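Local coordinates for protein fructose-2,6-bisphosphatase TIGAR B (Danio rerio, PDB 3E9D) that probably hydrolyses fructose-2,6-bisphosphate, and also fructose-1,6-bisphosphate, as a histidine phosphatase that restrains glycolysis and diverts sugar into the pentose phosphate pathway, at residues Ile27-Leu31 with Leu59-Thr65; Asp84-Arg90 with Arg131-Phe135; Phe140-Phe144 with Phe225-Arg229. All blocks are in the same frame, centred on the assembly; numbering follows the deposited sequence.

Contact 1: residues Ile27-Leu31 with Leu59-Thr65; sequences IDTPL and LQRAIQT. With PO4 (phosphate ion), chain C.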
loop_
_atom_site.group_PDB
_atom_site.type_symbol
_atom_site.label_atom_id
_atom_site.label_comp_id
_atom_site.label_asym_id
_atom_site.label_seq_id
_atom_site.Cartn_x
_atom_site.Cartn_y
_atom_site.Cartn_z
ATOM N N ILE A 27 5.293 -16.371 9.555
ATOM C CA ILE A 27 4.366 -17.397 9.137
ATOM C C ILE A 27 3.841 -17.078 7.728
ATOM O O ILE A 27 3.065 -16.139 7.536
ATOM C CB ILE A 27 3.245 -17.560 10.179
ATOM C CG1 ILE A 27 3.876 -17.773 11.564
ATOM C CG2 ILE A 27 2.379 -18.758 9.825
ATOM C CD1 ILE A 27 2.931 -17.571 12.721
ATOM N N ASP A 28 4.272 -17.857 6.741
ATOM C CA ASP A 28 4.040 -17.501 5.343
ATOM C C ASP A 28 2.807 -18.226 4.758
ATOM O O ASP A 28 2.891 -18.924 3.761
ATOM C CB ASP A 28 5.312 -17.774 4.519
ATOM C CG ASP A 28 5.352 -17.005 3.193
ATOM O OD1 ASP A 28 4.526 -16.101 2.954
ATOM O OD2 ASP A 28 6.243 -17.296 2.382
ATOM N N THR A 29 1.661 -18.025 5.386
ATOM C CA THR A 29 0.413 -18.679 4.997
ATOM C C THR A 29 -0.127 -18.223 3.625
ATOM O O THR A 29 0.096 -17.081 3.204
ATOM C CB THR A 29 -0.668 -18.350 6.001
ATOM O OG1 THR A 29 -0.746 -16.925 6.106
ATOM C CG2 THR A 29 -0.334 -18.902 7.364
ATOM N N PRO A 30 -0.854 -19.124 2.934
ATOM C CA PRO A 30 -1.508 -18.764 1.685
ATOM C C PRO A 30 -2.893 -18.119 1.874
ATOM O O PRO A 30 -3.445 -18.129 2.979
ATOM C CB PRO A 30 -1.635 -20.111 0.961
ATOM C CG PRO A 30 -1.811 -21.123 2.100
ATOM C CD PRO A 30 -0.923 -20.581 3.212
ATOM N N LEU A 31 -3.441 -17.567 0.790
ATOM C CA LEU A 31 -4.825 -17.108 0.765
ATOM C C LEU A 31 -5.751 -18.261 1.113
ATOM O O LEU A 31 -5.487 -19.408 0.747
ATOM C CB LEU A 31 -5.203 -16.607 -0.632
ATOM C CG LEU A 31 -4.500 -15.370 -1.211
ATOM C CD1 LEU A 31 -5.021 -15.072 -2.634
ATOM C CD2 LEU A 31 -4.708 -14.192 -0.300
ATOM N N LEU A 59 6.000 -12.017 0.650
ATOM C CA LEU A 59 5.145 -12.973 1.383
ATOM C C LEU A 59 4.051 -13.562 0.482
ATOM O O LEU A 59 3.463 -12.850 -0.315
ATOM C CB LEU A 59 4.542 -12.321 2.647
ATOM C CG LEU A 59 5.596 -11.843 3.674
ATOM C CD1 LEU A 59 4.970 -10.968 4.780
ATOM C CD2 LEU A 59 6.332 -13.035 4.260
ATOM N N GLN A 60 3.833 -14.874 0.602
ATOM C CA GLN A 60 2.965 -15.623 -0.311
ATOM C C GLN A 60 1.567 -15.003 -0.447
ATOM O O GLN A 60 1.063 -14.863 -1.566
ATOM C CB GLN A 60 2.858 -17.093 0.124
ATOM C CG GLN A 60 1.884 -17.894 -0.727
ATOM C CD GLN A 60 1.785 -19.365 -0.357
ATOM O OE1 GLN A 60 1.995 -19.765 0.799
ATOM N NE2 GLN A 60 1.443 -20.183 -1.344
ATOM N N ARG A 61 0.951 -14.625 0.678
ATOM C CA ARG A 61 -0.417 -14.074 0.648
ATOM C C ARG A 61 -0.518 -12.839 -0.258
ATOM O O ARG A 61 -1.535 -12.638 -0.923
ATOM C CB ARG A 61 -0.957 -13.783 2.066
ATOM C CG ARG A 61 -0.120 -12.808 2.927
ATOM C CD ARG A 61 -0.447 -13.023 4.414
ATOM N NE ARG A 61 0.211 -12.076 5.320
ATOM C CZ ARG A 61 1.391 -12.290 5.908
ATOM N NH1 ARG A 61 2.056 -13.413 5.671
ATOM N NH2 ARG A 61 1.899 -11.387 6.744
ATOM N N ALA A 62 0.544 -12.031 -0.271
ATOM C CA ALA A 62 0.618 -10.811 -1.086
ATOM C C ALA A 62 0.936 -11.132 -2.553
ATOM O O ALA A 62 0.281 -10.611 -3.492
ATOM C CB ALA A 62 1.680 -9.839 -0.489
ATOM N N ILE A 63 1.937 -11.996 -2.759
ATOM C CA ILE A 63 2.253 -12.474 -4.109
ATOM C C ILE A 63 1.028 -13.067 -4.835
ATOM O O ILE A 63 0.777 -12.739 -5.994
ATOM C CB ILE A 63 3.408 -13.506 -4.103
ATOM C CG1 ILE A 63 4.694 -12.817 -3.596
ATOM C CG2 ILE A 63 3.602 -14.116 -5.529
ATOM C CD1 ILE A 63 5.766 -13.759 -3.137
ATOM N N GLN A 64 0.285 -13.936 -4.155
ATOM C CA GLN A 64 -0.934 -14.528 -4.743
ATOM C C GLN A 64 -1.988 -13.486 -5.123
ATOM O O GLN A 64 -2.635 -13.600 -6.158
ATOM C CB GLN A 64 -1.557 -15.510 -3.771
ATOM C CG GLN A 64 -0.770 -16.767 -3.561
ATOM C CD GLN A 64 -1.466 -17.659 -2.566
ATOM O OE1 GLN A 64 -1.485 -17.378 -1.369
ATOM N NE2 GLN A 64 -2.074 -18.734 -3.064
ATOM N N THR A 65 -2.156 -12.481 -4.267
ATOM C CA THR A 65 -3.104 -11.408 -4.508
ATOM C C THR A 65 -2.682 -10.609 -5.731
ATOM O O THR A 65 -3.496 -10.351 -6.634
ATOM C CB THR A 65 -3.234 -10.494 -3.267
ATOM O OG1 THR A 65 -3.697 -11.285 -2.169
ATOM C CG2 THR A 65 -4.227 -9.319 -3.520
HETATM P P PO4 C . -1.504 -8.882 7.256
HETATM O O1 PO4 C . -0.321 -9.563 6.616
HETATM O O2 PO4 C . -2.048 -7.749 6.417
HETATM O O3 PO4 C . -2.634 -9.865 7.455
HETATM O O4 PO4 C . -1.120 -8.366 8.627
HETATM O O HOH W 1 2.013 -15.242 3.393
HETATM O O HOH W 2 -4.124 -20.355 -1.442
#
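The guanidinium of Arg-61 lies near Ile-27, whose carbonyl O stands obliquely to it, 3.5 Å from NH1, while phosphate O1 sits at its edge, in plane. Phosphate O1 takes hydrogen bonds from Arg-61 NE and NH2, each 2.9 Å long. CG of Arg-61 lies between its backbone N and carbonyl carbon (chi1 58°), and the chain then runs extended to NE, which carries the guanidinium to the phosphate. NH2 also reaches Gly-24 O, and a water accepting from Arg-61 N and NH1 donates to Asp-28 OD1 and Thr-29 O, together fixing its rotation. Asp-28 OD1 presents its syn lone pair to Gln-60 N (2.7 Å), an acceptor well suited to an amide at the helix start. Leu-31 N donates to Gln-64 OE1 at 2.9 Å, nearly straight at 167°; a second water joins Gln-64 NE2 to Leu-31 O. Replacing Gln-64 by a leucine would probably leave Leu-31 N without its acceptor and that water without its donor. Leu-31 CD2 rests 3.6 Å from Thr-65 OG1. With His-183, Arg-10, Asn-17 and Gly-184 also binding the phosphate, and His-11 close by, this is the anion pocket of a histidine phosphatase active site.

Contact 2: residues Asp84-Arg90 with Arg131-Phe135; sequences DPLLRER and RFKMF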
loop_
_atom_site.group_PDB
_atom_site.type_symbol
_atom_site.label_atom_id
_atom_site.label_comp_id
_atom_site.label_asym_id
_atom_site.label_seq_id
_atom_site.Cartn_x
_atom_site.Cartn_y
_atom_site.Cartn_z
ATOM N N ASP A 84 9.581 -7.054 -3.495
ATOM C CA ASP A 84 10.419 -6.205 -2.667
ATOM C C ASP A 84 10.171 -6.499 -1.194
ATOM O O ASP A 84 9.109 -6.175 -0.673
ATOM C CB ASP A 84 10.217 -4.710 -2.975
ATOM C CG ASP A 84 11.317 -3.819 -2.339
ATOM O OD1 ASP A 84 11.982 -4.264 -1.356
ATOM O OD2 ASP A 84 11.511 -2.666 -2.816
ATOM N N PRO A 85 11.166 -7.102 -0.511
ATOM C CA PRO A 85 11.035 -7.426 0.903
ATOM C C PRO A 85 10.766 -6.200 1.784
ATOM O O PRO A 85 10.272 -6.363 2.895
ATOM C CB PRO A 85 12.393 -8.034 1.252
ATOM C CG PRO A 85 12.928 -8.543 -0.060
ATOM C CD PRO A 85 12.488 -7.506 -1.042
ATOM N N LEU A 86 11.053 -4.987 1.298
ATOM C CA LEU A 86 10.745 -3.796 2.093
ATOM C C LEU A 86 9.236 -3.622 2.320
ATOM O O LEU A 86 8.821 -2.932 3.254
ATOM C CB LEU A 86 11.357 -2.523 1.465
ATOM C CG LEU A 86 12.881 -2.326 1.512
ATOM C CD1 LEU A 86 13.319 -1.178 0.545
ATOM C CD2 LEU A 86 13.337 -2.026 2.952
ATOM N N LEU A 87 8.419 -4.262 1.477
ATOM C CA LEU A 87 6.956 -4.221 1.646
ATOM C C LEU A 87 6.346 -5.268 2.600
ATOM O O LEU A 87 5.109 -5.351 2.696
ATOM C CB LEU A 87 6.257 -4.350 0.282
ATOM C CG LEU A 87 6.610 -3.303 -0.775
ATOM C CD1 LEU A 87 5.870 -3.605 -2.091
ATOM C CD2 LEU A 87 6.250 -1.885 -0.259
ATOM N N ARG A 88 7.177 -6.082 3.255
ATOM C CA ARG A 88 6.682 -7.111 4.180
ATOM C C ARG A 88 5.968 -6.492 5.364
ATOM O O ARG A 88 6.223 -5.336 5.741
ATOM C CB ARG A 88 7.803 -8.050 4.674
ATOM C CG ARG A 88 8.866 -7.388 5.590
ATOM C CD ARG A 88 10.129 -8.304 5.708
ATOM N NE ARG A 88 11.137 -7.728 6.600
ATOM C CZ ARG A 88 12.066 -6.838 6.241
ATOM N NH1 ARG A 88 12.135 -6.377 4.990
ATOM N NH2 ARG A 88 12.934 -6.399 7.144
ATOM N N GLU A 89 5.089 -7.285 5.958
ATOM C CA GLU A 89 4.321 -6.863 7.106
ATOM C C GLU A 89 5.237 -6.523 8.295
ATOM O O GLU A 89 6.336 -7.061 8.413
ATOM C CB GLU A 89 3.351 -7.989 7.501
ATOM C CG GLU A 89 2.428 -7.669 8.707
ATOM C CD GLU A 89 1.607 -6.384 8.515
ATOM O OE1 GLU A 89 2.209 -5.319 8.246
ATOM O OE2 GLU A 89 0.351 -6.431 8.635
ATOM N N ARG A 90 4.766 -5.631 9.167
ATOM C CA ARG A 90 5.397 -5.405 10.450
ATOM C C ARG A 90 5.713 -6.726 11.159
ATOM O O ARG A 90 4.865 -7.630 11.236
ATOM C CB ARG A 90 4.482 -4.550 11.327
ATOM C CG ARG A 90 5.061 -4.273 12.701
ATOM C CD ARG A 90 4.249 -3.186 13.407
ATOM N NE ARG A 90 4.912 -2.840 14.654
ATOM C CZ ARG A 90 4.398 -2.051 15.585
ATOM N NH1 ARG A 90 3.191 -1.497 15.412
ATOM N NH2 ARG A 90 5.099 -1.818 16.687
ATOM N N ARG A 131 11.397 1.369 6.704
ATOM C CA ARG A 131 11.277 0.477 5.537
ATOM C C ARG A 131 10.462 1.095 4.393
ATOM O O ARG A 131 10.860 1.020 3.218
ATOM C CB ARG A 131 10.677 -0.881 5.933
ATOM C CG ARG A 131 11.638 -1.751 6.751
ATOM C CD ARG A 131 11.220 -3.215 6.695
ATOM N NE ARG A 131 10.071 -3.567 7.549
ATOM C CZ ARG A 131 8.861 -3.899 7.098
ATOM N NH1 ARG A 131 8.591 -3.887 5.791
ATOM N NH2 ARG A 131 7.920 -4.271 7.950
ATOM N N PHE A 132 9.327 1.703 4.736
ATOM C CA PHE A 132 8.521 2.408 3.738
ATOM C C PHE A 132 9.286 3.581 3.108
ATOM O O PHE A 132 9.231 3.764 1.887
ATOM C CB PHE A 132 7.178 2.879 4.300
ATOM C CG PHE A 132 6.303 3.569 3.273
ATOM C CD1 PHE A 132 5.853 2.877 2.150
ATOM C CD2 PHE A 132 5.938 4.902 3.430
ATOM C CE1 PHE A 132 5.051 3.494 1.190
ATOM C CE2 PHE A 132 5.114 5.539 2.495
ATOM C CZ PHE A 132 4.668 4.836 1.369
ATOM N N LYS A 133 10.003 4.346 3.930
ATOM C CA LYS A 133 10.845 5.453 3.431
ATOM C C LYS A 133 11.897 4.950 2.442
ATOM O O LYS A 133 12.154 5.591 1.415
ATOM C CB LYS A 133 11.545 6.197 4.574
ATOM C CG LYS A 133 10.636 7.089 5.436
ATOM C CD LYS A 133 11.481 7.822 6.485
ATOM C CE LYS A 133 10.668 8.245 7.694
ATOM N NZ LYS A 133 11.576 8.552 8.872
ATOM N N MET A 134 12.507 3.803 2.756
ATOM C CA MET A 134 13.481 3.179 1.855
ATOM C C MET A 134 12.805 2.694 0.574
ATOM O O MET A 134 13.353 2.819 -0.533
ATOM C CB MET A 134 14.206 2.017 2.542
ATOM C CG MET A 134 15.104 2.443 3.711
ATOM S SD MET A 134 15.662 0.987 4.671
ATOM C CE MET A 134 16.569 0.066 3.405
ATOM N N PHE A 135 11.611 2.143 0.731
ATOM C CA PHE A 135 10.838 1.722 -0.424
ATOM C C PHE A 135 10.517 2.909 -1.331
ATOM O O PHE A 135 10.653 2.808 -2.553
ATOM C CB PHE A 135 9.526 0.994 -0.034
ATOM C CG PHE A 135 8.627 0.735 -1.228
ATOM C CD1 PHE A 135 8.931 -0.283 -2.129
ATOM C CD2 PHE A 135 7.524 1.542 -1.482
ATOM C CE1 PHE A 135 8.125 -0.512 -3.270
ATOM C CE2 PHE A 135 6.718 1.311 -2.612
ATOM C CZ PHE A 135 7.042 0.276 -3.505
#
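The guanidiniums of Arg-88 and Arg-131 lie one on the other, centres 4.4 Å apart and planes at 24°, although the two side chains run at about a right angle. Each covers a face with aliphatic carbon as well: Arg-131 CD packs over the Arg-88 group, and Arg-88 CG over that of Arg-131. A bend at chi3 (-77°) lays the end of Arg-131 along the loop, where NH1 and NH2 both donate to Arg-88 O, at 2.8 and 3.0 Å, from the same face of the carbonyl. NH1 also makes a weak bond to Leu-86 O. The salt bridge from Arg-131 NE to Glu-123 probably eases the closeness of the two positive groups, and Arg-88 NH1 is held in turn by Pro-85 O. Arginine suits this place because one planar group can serve several carbonyls at once. The loop so gripped carries Glu-89, the inferred proton donor/acceptor of this histidine phosphatase fold, and the grip of helix 125-146 on Arg-88 O probably helps to hold the backbone beside it.

Towards the next turn of the helix, Phe-135 offers a ring face to Leu-87: Leu-87 CD2 stands 3.6 Å from the centroid of the Phe-135 ring, only 9° off the normal, a CH-pi contact. Asp-84 OD2 meets the same ring at its edge, 3.6 Å from Phe-135 CD1, where the aromatic hydrogens are slightly positive; its OD1 closes an Asx turn by accepting from Leu-86 N. Leu-86 packs on the helix with its CD1 3.9 Å from Met-134 CB, the methionine crossing it almost squarely.

Contact 3: residues Phe140-Phe144 with Phe225-Arg229; sequences FQRMF and FTIHR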
loop_
_atom_site.group_PDB
_atom_site.type_symbol
_atom_site.label_atom_id
_atom_site.label_comp_id
_atom_site.label_asym_id
_atom_site.label_seq_id
_atom_site.Cartn_x
_atom_site.Cartn_y
_atom_site.Cartn_z
ATOM N N PHE A 140 10.834 5.904 -6.339
ATOM C CA PHE A 140 11.050 7.129 -7.110
ATOM C C PHE A 140 12.162 6.935 -8.152
ATOM O O PHE A 140 12.020 7.348 -9.313
ATOM C CB PHE A 140 11.419 8.335 -6.220
ATOM C CG PHE A 140 10.330 8.778 -5.257
ATOM C CD1 PHE A 140 9.029 8.287 -5.343
ATOM C CD2 PHE A 140 10.625 9.716 -4.268
ATOM C CE1 PHE A 140 8.042 8.713 -4.449
ATOM C CE2 PHE A 140 9.638 10.155 -3.366
ATOM C CZ PHE A 140 8.351 9.643 -3.454
ATOM N N GLN A 141 13.273 6.345 -7.720
ATOM C CA GLN A 141 14.429 6.173 -8.596
ATOM C C GLN A 141 14.074 5.264 -9.779
ATOM O O GLN A 141 14.379 5.586 -10.932
ATOM C CB GLN A 141 15.640 5.643 -7.816
ATOM C CG GLN A 141 16.889 5.370 -8.680
ATOM C CD GLN A 141 17.437 6.631 -9.368
ATOM O OE1 GLN A 141 17.442 7.725 -8.791
ATOM N NE2 GLN A 141 17.912 6.473 -10.607
ATOM N N ARG A 142 13.394 4.157 -9.488
ATOM C CA ARG A 142 12.960 3.229 -10.534
ATOM C C ARG A 142 11.932 3.839 -11.497
ATOM O O ARG A 142 12.019 3.617 -12.694
ATOM C CB ARG A 142 12.410 1.925 -9.927
ATOM C CG ARG A 142 12.071 0.850 -10.995
ATOM C CD ARG A 142 11.343 -0.343 -10.391
ATOM N NE ARG A 142 12.212 -1.076 -9.466
ATOM C CZ ARG A 142 12.998 -2.096 -9.818
ATOM N NH1 ARG A 142 13.029 -2.522 -11.077
ATOM N NH2 ARG A 142 13.755 -2.690 -8.907
ATOM N N MET A 143 10.954 4.583 -10.976
ATOM C CA MET A 143 9.939 5.223 -11.830
ATOM C C MET A 143 10.601 6.274 -12.727
ATOM O O MET A 143 10.293 6.382 -13.920
ATOM C CB MET A 143 8.803 5.874 -11.012
ATOM C CG MET A 143 7.905 4.901 -10.189
ATOM S SD MET A 143 7.149 3.544 -11.162
ATOM C CE MET A 143 8.312 2.262 -10.781
ATOM N N PHE A 144 11.517 7.039 -12.143
ATOM C CA PHE A 144 12.198 8.087 -12.882
ATOM C C PHE A 144 13.064 7.504 -13.999
ATOM O O PHE A 144 13.023 7.999 -15.107
ATOM C CB PHE A 144 13.037 8.949 -11.946
ATOM C CG PHE A 144 13.422 10.272 -12.531
ATOM C CD1 PHE A 144 12.550 11.345 -12.466
ATOM C CD2 PHE A 144 14.653 10.440 -13.140
ATOM C CE1 PHE A 144 12.908 12.575 -13.002
ATOM C CE2 PHE A 144 15.022 11.656 -13.685
ATOM C CZ PHE A 144 14.153 12.727 -13.614
ATOM N N PHE A 225 1.681 11.039 -7.008
ATOM C CA PHE A 225 2.963 11.656 -6.643
ATOM C C PHE A 225 3.481 12.516 -7.786
ATOM O O PHE A 225 3.399 12.138 -8.959
ATOM C CB PHE A 225 4.017 10.577 -6.390
ATOM C CG PHE A 225 3.783 9.764 -5.151
ATOM C CD1 PHE A 225 4.491 10.051 -3.983
ATOM C CD2 PHE A 225 2.868 8.711 -5.145
ATOM C CE1 PHE A 225 4.308 9.289 -2.824
ATOM C CE2 PHE A 225 2.647 7.959 -3.978
ATOM C CZ PHE A 225 3.378 8.240 -2.822
ATOM N N THR A 226 4.022 13.674 -7.444
ATOM C CA THR A 226 4.819 14.430 -8.399
ATOM C C THR A 226 6.224 14.525 -7.830
ATOM O O THR A 226 6.411 14.964 -6.688
ATOM C CB THR A 226 4.234 15.824 -8.656
ATOM O OG1 THR A 226 2.959 15.674 -9.296
ATOM C CG2 THR A 226 5.155 16.633 -9.561
ATOM N N ILE A 227 7.199 14.090 -8.621
ATOM C CA ILE A 227 8.580 14.036 -8.164
ATOM C C ILE A 227 9.487 14.922 -9.029
ATOM O O ILE A 227 9.286 15.025 -10.255
ATOM C CB ILE A 227 9.121 12.590 -8.038
ATOM C CG1 ILE A 227 9.094 11.858 -9.377
ATOM C CG2 ILE A 227 8.309 11.768 -6.971
ATOM C CD1 ILE A 227 9.880 10.498 -9.354
ATOM N N HIS A 228 10.457 15.549 -8.348
ATOM C CA HIS A 228 11.474 16.440 -8.908
ATOM C C HIS A 228 12.864 15.903 -8.572
ATOM O O HIS A 228 13.058 15.248 -7.556
ATOM C CB HIS A 228 11.364 17.860 -8.297
ATOM C CG HIS A 228 10.214 18.667 -8.820
ATOM N ND1 HIS A 228 10.282 20.039 -8.989
ATOM C CD2 HIS A 228 8.955 18.305 -9.190
ATOM C CE1 HIS A 228 9.121 20.480 -9.452
ATOM N NE2 HIS A 228 8.303 19.448 -9.592
ATOM N N ARG A 229 13.822 16.204 -9.435
ATOM C CA ARG A 229 15.211 15.892 -9.189
ATOM C C ARG A 229 15.958 17.188 -8.913
ATOM O O ARG A 229 15.874 18.142 -9.695
ATOM C CB ARG A 229 15.786 15.217 -10.420
ATOM C CG ARG A 229 17.042 14.444 -10.202
ATOM C CD ARG A 229 17.075 13.342 -11.256
ATOM N NE ARG A 229 18.416 12.841 -11.449
ATOM C CZ ARG A 229 18.837 11.663 -11.022
ATOM N NH1 ARG A 229 18.005 10.827 -10.389
ATOM N NH2 ARG A 229 20.101 11.320 -11.244
#
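Helix 140-144 crosses strand 225-229 almost perpendicularly, at -84°, with their axes 10.2 Å apart at closest approach, and Phe-140 faces Ile-227 where their backbones come nearest. Alternation along the strand sends Phe-225, Ile-227 and Arg-229 toward the helix. Ile-227 stands in the middle with both its branches in use. Its CG2 methyl sits over the centre of the Phe-140 ring, 3.8 Å from the centroid and 6° off the normal, a CH-pi contact. Ile-227 CG1 lies between the backbone N and the carbonyl carbon (chi1 61°), carrying Ile-227 CD1 in the other direction, to 3.8 Å from Phe-140 O and 4.2 Å from Phe-144 CD1. A beta-branched residue suits the place, since it fits a strand and fills two directions at once. Phe-140 also meets Phe-225 obliquely, with Phe-140 CE1 3.8 Å from Phe-225 CD1. At the far end Arg-229 runs extended past Phe-144: its CD lies 3.6 Å from CE2 of that ring, and its guanidinium plane is nearly parallel to the ring. Its aliphatic part packs there, and Arg-229 NH1 comes 3.5 Å from OE1 of Gln-141, whose NE2 bonds to Glu-145. Phe-140 and Phe-225 both meet Phe-4 of strand 2-10, Ile-227 touches Leu-2 there, and Leu-234 of strand 233-246 borders Phe-144 and Arg-229, so helix 125-146 packs here across the antiparallel side of the mixed sheet.

Overall arrangement
The three contacts follow one another along the chain, each closing before the next opens. Contacts 1 and 2 have centres 16 Å apart and meet directly, where Arg-61 and Leu-59 pack against Glu-89 and Arg-88; together they build neighbouring walls of the catalytic pocket near His-11 and His-183. Contacts 2 and 3 share helix 125-146 and lie 18 Å apart between centres, with nearest atoms about 5 Å apart. Contact 3, 29 Å from contact 1 between centres and across the middle of the chain, is plain packing away from the annotated sites. One long helix therefore touches the loop of Glu-89 with one part and the central sheet with another, joining pocket and core.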